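Local coordinates for protein ribonucleoside-diphosphate reductase subunit beta (Clostridium botulinum, PDB 6ZJK) that is the iron-binding R2 subunit of a ribonucleotide reductase, the enzyme that converts ribonucleoside diphosphates to deoxyribonucleoside diphosphates, at residues L88-I100 with F214-T227. Sequence-based numbering, arbitrary orientation.
Sequences LTDGERNAFDKII and FFYTLARQGKMTAT
The rings of Phe214 and Phe215 pack against helix 90-118 and make the tight half of this contact. With CG anti to its backbone N (chi1 172°), Phe214 reaches across to the turns from Glu92 to Ile99, where its CE1 lies 3.5 Å from Ala95 CB. Ile99 lies over one face of this ring, CD1 standing 3.9 Å from the Phe214 centroid in a CH-pi contact, while Leu218 CG covers the opposite face toward the rim. Phe215 slots in beside it: Phe214 CD2 sits over the middle of one of its faces, Phe96 CE2 meets its edge 3.6 Å from Phe215 CE1, and Ile99 CG2 touches Phe215 CE2. The Phe96 and Phe215 planes stand 79° apart. Phe96, flanked also by Met224 CE and Thr227 CG2, links this core to the start of helix 225-255; there Thr227 hydrogen-bonds to Asp81 through its hydroxyl.

On the looser side, where Leu88, Gln221 and Lys223 are only partly buried, packing thins to Leu88 CD2, 4.3 Å from Lys223 CB and Met224 CG, and polar groups take over. An extended Lys223 crosses Glu92 at about a right angle and donates from NZ to the syn lone pair of Glu92 OE2, a 3.0 Å salt bridge. A water also donates to Glu92 OE2 and accepts from Gln221 NE2. Glu92 OE1 accepts from Thr89 N at 2.9 Å, and Thr89 OG1 accepts from Glu92 N in return. Glu92 thus completes the capping box that starts helix 90-118 and ties it to the Schellman turn at Gly222. Segments 90-100 and 214-220 run roughly antiparallel (146°) in the all-helical R2 fold; an iron lies about 12 Å from the Ile100 side chain, and helix 90-118 carries its ligand Asp107 further along.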
loop_
_atom_site.group_PDB
_atom_site.type_symbol
_atom_site.label_atom_id
_atom_site.label_comp_id
_atom_site.label_asym_id
_atom_site.label_seq_id
_atom_site.Cartn_x
_atom_site.Cartn_y
_atom_site.Cartn_z
ATOM N N LEU A 88 -14.478 23.762 -23.980
ATOM C CA LEU A 88 -15.257 23.935 -22.760
ATOM C C LEU A 88 -15.505 25.416 -22.492
ATOM O O LEU A 88 -14.648 26.265 -22.768
ATOM C CB LEU A 88 -14.530 23.307 -21.571
ATOM C CG LEU A 88 -14.249 21.808 -21.599
ATOM C CD1 LEU A 88 -13.527 21.431 -20.343
ATOM C CD2 LEU A 88 -15.551 21.026 -21.742
ATOM N N THR A 89 -16.699 25.728 -21.983
ATOM C CA THR A 89 -17.089 27.072 -21.579
ATOM C C THR A 89 -16.204 27.534 -20.426
ATOM O O THR A 89 -15.510 26.738 -19.789
ATOM C CB THR A 89 -18.557 27.118 -21.127
ATOM O OG1 THR A 89 -18.651 26.622 -19.784
ATOM C CG2 THR A 89 -19.431 26.249 -22.010
ATOM N N ASP A 90 -16.188 28.845 -20.165
ATOM C CA ASP A 90 -15.491 29.331 -18.980
ATOM C C ASP A 90 -16.099 28.747 -17.710
ATOM O O ASP A 90 -15.381 28.431 -16.755
ATOM C CB ASP A 90 -15.511 30.861 -18.916
ATOM C CG ASP A 90 -14.707 31.516 -20.046
ATOM O OD1 ASP A 90 -13.805 30.865 -20.605
ATOM O OD2 ASP A 90 -14.919 32.712 -20.319
ATOM N N GLY A 91 -17.429 28.604 -17.676
ATOM C CA GLY A 91 -18.070 28.035 -16.500
ATOM C C GLY A 91 -17.745 26.564 -16.301
ATOM O O GLY A 91 -17.584 26.101 -15.163
ATOM N N GLU A 92 -17.643 25.809 -17.399
ATOM C CA GLU A 92 -17.249 24.408 -17.279
ATOM C C GLU A 92 -15.808 24.277 -16.803
ATOM O O GLU A 92 -15.522 23.447 -15.928
ATOM C CB GLU A 92 -17.446 23.684 -18.613
ATOM C CG GLU A 92 -18.907 23.427 -18.984
ATOM C CD GLU A 92 -19.089 23.044 -20.452
ATOM O OE1 GLU A 92 -18.166 23.314 -21.260
ATOM O OE2 GLU A 92 -20.157 22.486 -20.799
ATOM N N ARG A 93 -14.889 25.093 -17.359
ATOM C CA ARG A 93 -13.489 25.041 -16.929
ATOM C C ARG A 93 -13.339 25.449 -15.471
ATOM O O ARG A 93 -12.585 24.818 -14.718
ATOM C CB ARG A 93 -12.610 25.947 -17.799
ATOM C CG ARG A 93 -12.009 25.344 -19.063
ATOM C CD ARG A 93 -10.971 24.247 -18.704
ATOM N NE ARG A 93 -9.866 24.781 -17.907
ATOM C CZ ARG A 93 -8.837 25.477 -18.385
ATOM N NH1 ARG A 93 -8.747 25.753 -19.685
ATOM N NH2 ARG A 93 -7.911 25.924 -17.547
ATOM N N ASN A 94 -14.046 26.500 -15.050
ATOM C CA ASN A 94 -14.002 26.905 -13.650
ATOM C C ASN A 94 -14.375 25.745 -12.739
ATOM O O ASN A 94 -13.674 25.455 -11.760
ATOM C CB ASN A 94 -14.953 28.090 -13.421
ATOM C CG ASN A 94 -15.104 28.446 -11.953
ATOM O OD1 ASN A 94 -14.270 29.144 -11.394
ATOM N ND2 ASN A 94 -16.188 27.980 -11.327
ATOM N N ALA A 95 -15.425 25.011 -13.098
ATOM C CA ALA A 95 -15.838 23.896 -12.257
ATOM C C ALA A 95 -14.838 22.744 -12.347
ATOM O O ALA A 95 -14.428 22.195 -11.323
ATOM C CB ALA A 95 -17.244 23.441 -12.654
ATOM N N PHE A 96 -14.391 22.416 -13.563
ATOM C CA PHE A 96 -13.438 21.328 -13.788
ATOM C C PHE A 96 -12.131 21.539 -13.017
ATOM O O PHE A 96 -11.620 20.608 -12.380
ATOM C CB PHE A 96 -13.202 21.178 -15.299
ATOM C CG PHE A 96 -12.238 20.068 -15.679
ATOM C CD1 PHE A 96 -10.864 20.288 -15.656
ATOM C CD2 PHE A 96 -12.704 18.837 -16.114
ATOM C CE1 PHE A 96 -9.956 19.262 -15.999
ATOM C CE2 PHE A 96 -11.805 17.802 -16.461
ATOM C CZ PHE A 96 -10.441 18.023 -16.404
ATOM N N ASP A 97 -11.551 22.744 -13.092
ATOM C CA ASP A 97 -10.267 23.005 -12.437
ATOM C C ASP A 97 -10.365 22.842 -10.921
ATOM O O ASP A 97 -9.500 22.223 -10.293
ATOM C CB ASP A 97 -9.771 24.421 -12.782
ATOM C CG ASP A 97 -9.496 24.620 -14.279
ATOM O OD1 ASP A 97 -9.661 23.654 -15.062
ATOM O OD2 ASP A 97 -9.125 25.756 -14.681
ATOM N N LYS A 98 -11.406 23.413 -10.305
ATOM C CA LYS A 98 -11.496 23.380 -8.845
ATOM C C LYS A 98 -11.796 21.979 -8.316
ATOM O O LYS A 98 -11.311 21.596 -7.245
ATOM C CB LYS A 98 -12.549 24.375 -8.359
ATOM C CG LYS A 98 -12.108 25.831 -8.536
ATOM C CD LYS A 98 -13.285 26.775 -8.528
ATOM C CE LYS A 98 -12.840 28.169 -8.936
ATOM N NZ LYS A 98 -11.773 28.663 -8.021
ATOM N N ILE A 99 -12.608 21.213 -9.032
ATOM C CA ILE A 99 -13.018 19.911 -8.533
ATOM C C ILE A 99 -11.852 18.938 -8.587
ATOM O O ILE A 99 -11.564 18.227 -7.613
ATOM C CB ILE A 99 -14.219 19.392 -9.338
ATOM C CG1 ILE A 99 -15.497 20.154 -8.963
ATOM C CG2 ILE A 99 -14.357 17.911 -9.171
ATOM C CD1 ILE A 99 -16.616 19.911 -9.921
ATOM N N ILE A 100 -11.157 18.895 -9.723
ATOM C CA ILE A 100 -10.083 17.922 -9.853
ATOM C C ILE A 100 -8.902 18.297 -8.955
ATOM O O ILE A 100 -8.184 17.420 -8.468
ATOM C CB ILE A 100 -9.708 17.735 -11.332
ATOM C CG1 ILE A 100 -9.077 16.351 -11.521
ATOM C CG2 ILE A 100 -8.793 18.818 -11.790
ATOM C CD1 ILE A 100 -9.135 15.839 -12.935
ATOM N N PHE A 214 -20.320 15.476 -11.295
ATOM C CA PHE A 214 -19.928 16.520 -12.243
ATOM C C PHE A 214 -19.416 15.918 -13.548
ATOM O O PHE A 214 -19.860 16.306 -14.640
ATOM C CB PHE A 214 -18.873 17.451 -11.634
ATOM C CG PHE A 214 -18.284 18.434 -12.637
ATOM C CD1 PHE A 214 -19.028 19.530 -13.055
ATOM C CD2 PHE A 214 -17.005 18.261 -13.154
ATOM C CE1 PHE A 214 -18.517 20.433 -13.986
ATOM C CE2 PHE A 214 -16.473 19.157 -14.090
ATOM C CZ PHE A 214 -17.236 20.241 -14.504
ATOM N N PHE A 215 -18.472 14.970 -13.453
ATOM C CA PHE A 215 -17.870 14.397 -14.652
ATOM C C PHE A 215 -18.879 13.578 -15.440
ATOM O O PHE A 215 -18.892 13.639 -16.677
ATOM C CB PHE A 215 -16.628 13.583 -14.268
ATOM C CG PHE A 215 -15.560 14.439 -13.679
ATOM C CD1 PHE A 215 -14.784 15.247 -14.496
ATOM C CD2 PHE A 215 -15.402 14.525 -12.304
ATOM C CE1 PHE A 215 -13.824 16.092 -13.949
ATOM C CE2 PHE A 215 -14.454 15.362 -11.749
ATOM C CZ PHE A 215 -13.662 16.150 -12.572
ATOM N N TYR A 216 -19.793 12.874 -14.741
ATOM C CA TYR A 216 -20.866 12.179 -15.444
ATOM C C TYR A 216 -21.816 13.166 -16.120
ATOM O O TYR A 216 -22.305 12.900 -17.225
ATOM C CB TYR A 216 -21.647 11.264 -14.484
ATOM C CG TYR A 216 -20.804 10.166 -13.826
ATOM C CD1 TYR A 216 -19.577 9.772 -14.374
ATOM C CD2 TYR A 216 -21.245 9.514 -12.670
ATOM C CE1 TYR A 216 -18.789 8.789 -13.774
ATOM C CE2 TYR A 216 -20.461 8.501 -12.057
ATOM C CZ TYR A 216 -19.244 8.139 -12.615
ATOM O OH TYR A 216 -18.466 7.138 -12.015
ATOM N N THR A 217 -22.088 14.308 -15.475
ATOM C CA THR A 217 -22.949 15.312 -16.101
ATOM C C THR A 217 -22.305 15.878 -17.363
ATOM O O THR A 217 -23.004 16.127 -18.349
ATOM C CB THR A 217 -23.306 16.434 -15.119
ATOM O OG1 THR A 217 -24.153 15.911 -14.081
ATOM C CG2 THR A 217 -24.055 17.558 -15.822
ATOM N N LEU A 218 -20.975 16.090 -17.356
ATOM C CA LEU A 218 -20.301 16.532 -18.580
ATOM C C LEU A 218 -20.421 15.480 -19.675
ATOM O O LEU A 218 -20.868 15.777 -20.793
ATOM C CB LEU A 218 -18.823 16.842 -18.311
ATOM C CG LEU A 218 -18.436 18.136 -17.588
ATOM C CD1 LEU A 218 -16.919 18.305 -17.574
ATOM C CD2 LEU A 218 -19.127 19.328 -18.255
ATOM N N ALA A 219 -20.051 14.229 -19.346
ATOM C CA ALA A 219 -20.053 13.130 -20.311
ATOM C C ALA A 219 -21.443 12.818 -20.837
ATOM O O ALA A 219 -21.583 12.376 -21.985
ATOM C CB ALA A 219 -19.470 11.868 -19.673
ATOM N N ARG A 220 -22.483 13.036 -20.025
ATOM C CA ARG A 220 -23.840 12.804 -20.509
ATOM C C ARG A 220 -24.165 13.735 -21.673
ATOM O O ARG A 220 -25.001 13.395 -22.520
ATOM C CB ARG A 220 -24.868 12.991 -19.374
ATOM C CG ARG A 220 -26.160 12.123 -19.481
ATOM C CD ARG A 220 -27.232 12.591 -18.490
ATOM N NE ARG A 220 -28.440 11.756 -18.476
ATOM C CZ ARG A 220 -29.578 12.123 -17.907
ATOM N NH1 ARG A 220 -29.668 13.325 -17.335
ATOM N NH2 ARG A 220 -30.639 11.308 -17.925
ATOM N N GLN A 221 -23.501 14.900 -21.745
ATOM C CA GLN A 221 -23.673 15.851 -22.839
ATOM C C GLN A 221 -22.685 15.651 -23.978
ATOM O O GLN A 221 -22.703 16.442 -24.927
ATOM C CB GLN A 221 -23.480 17.299 -22.365
ATOM C CG GLN A 221 -24.116 17.674 -21.054
ATOM C CD GLN A 221 -23.680 19.059 -20.610
ATOM O OE1 GLN A 221 -23.335 19.892 -21.432
ATOM N NE2 GLN A 221 -23.580 19.264 -19.301
ATOM N N GLY A 222 -21.791 14.671 -23.891
ATOM C CA GLY A 222 -20.808 14.463 -24.937
ATOM C C GLY A 222 -19.470 15.152 -24.733
ATOM O O GLY A 222 -18.661 15.183 -25.670
ATOM N N LYS A 223 -19.212 15.711 -23.552
ATOM C CA LYS A 223 -17.990 16.450 -23.259
ATOM C C LYS A 223 -17.129 15.652 -22.280
ATOM O O LYS A 223 -17.624 15.185 -21.248
ATOM C CB LYS A 223 -18.337 17.838 -22.696
ATOM C CG LYS A 223 -19.115 18.750 -23.683
ATOM C CD LYS A 223 -19.778 19.987 -23.009
ATOM C CE LYS A 223 -20.519 20.873 -24.030
ATOM N NZ LYS A 223 -21.462 21.883 -23.434
ATOM N N MET A 224 -15.835 15.502 -22.604
ATOM C CA MET A 224 -14.860 14.818 -21.743
ATOM C C MET A 224 -15.300 13.399 -21.393
ATOM O O MET A 224 -15.318 13.012 -20.226
ATOM C CB MET A 224 -14.583 15.612 -20.460
ATOM C CG MET A 224 -14.209 17.070 -20.719
ATOM S SD MET A 224 -12.757 17.337 -21.784
ATOM C CE MET A 224 -11.414 16.765 -20.717
ATOM N N THR A 225 -15.643 12.609 -22.417
ATOM C CA THR A 225 -16.212 11.286 -22.165
ATOM C C THR A 225 -15.177 10.312 -21.605
ATOM O O THR A 225 -15.500 9.489 -20.747
ATOM C CB THR A 225 -16.805 10.717 -23.451
ATOM O OG1 THR A 225 -15.920 11.009 -24.524
ATOM C CG2 THR A 225 -18.134 11.393 -23.758
ATOM N N ALA A 226 -13.928 10.381 -22.074
ATOM C CA ALA A 226 -12.948 9.409 -21.590
ATOM C C ALA A 226 -12.456 9.755 -20.192
ATOM O O ALA A 226 -12.066 8.858 -19.439
ATOM C CB ALA A 226 -11.767 9.303 -22.552
ATOM N N THR A 227 -12.466 11.039 -19.830
ATOM C CA THR A 227 -12.266 11.412 -18.435
ATOM C C THR A 227 -13.342 10.770 -17.554
ATOM O O THR A 227 -13.062 10.323 -16.434
ATOM C CB THR A 227 -12.248 12.944 -18.341
ATOM O OG1 THR A 227 -11.050 13.438 -18.979
ATOM C CG2 THR A 227 -12.278 13.437 -16.915
HETATM O O HOH W 1 -22.692 22.360 -19.356
#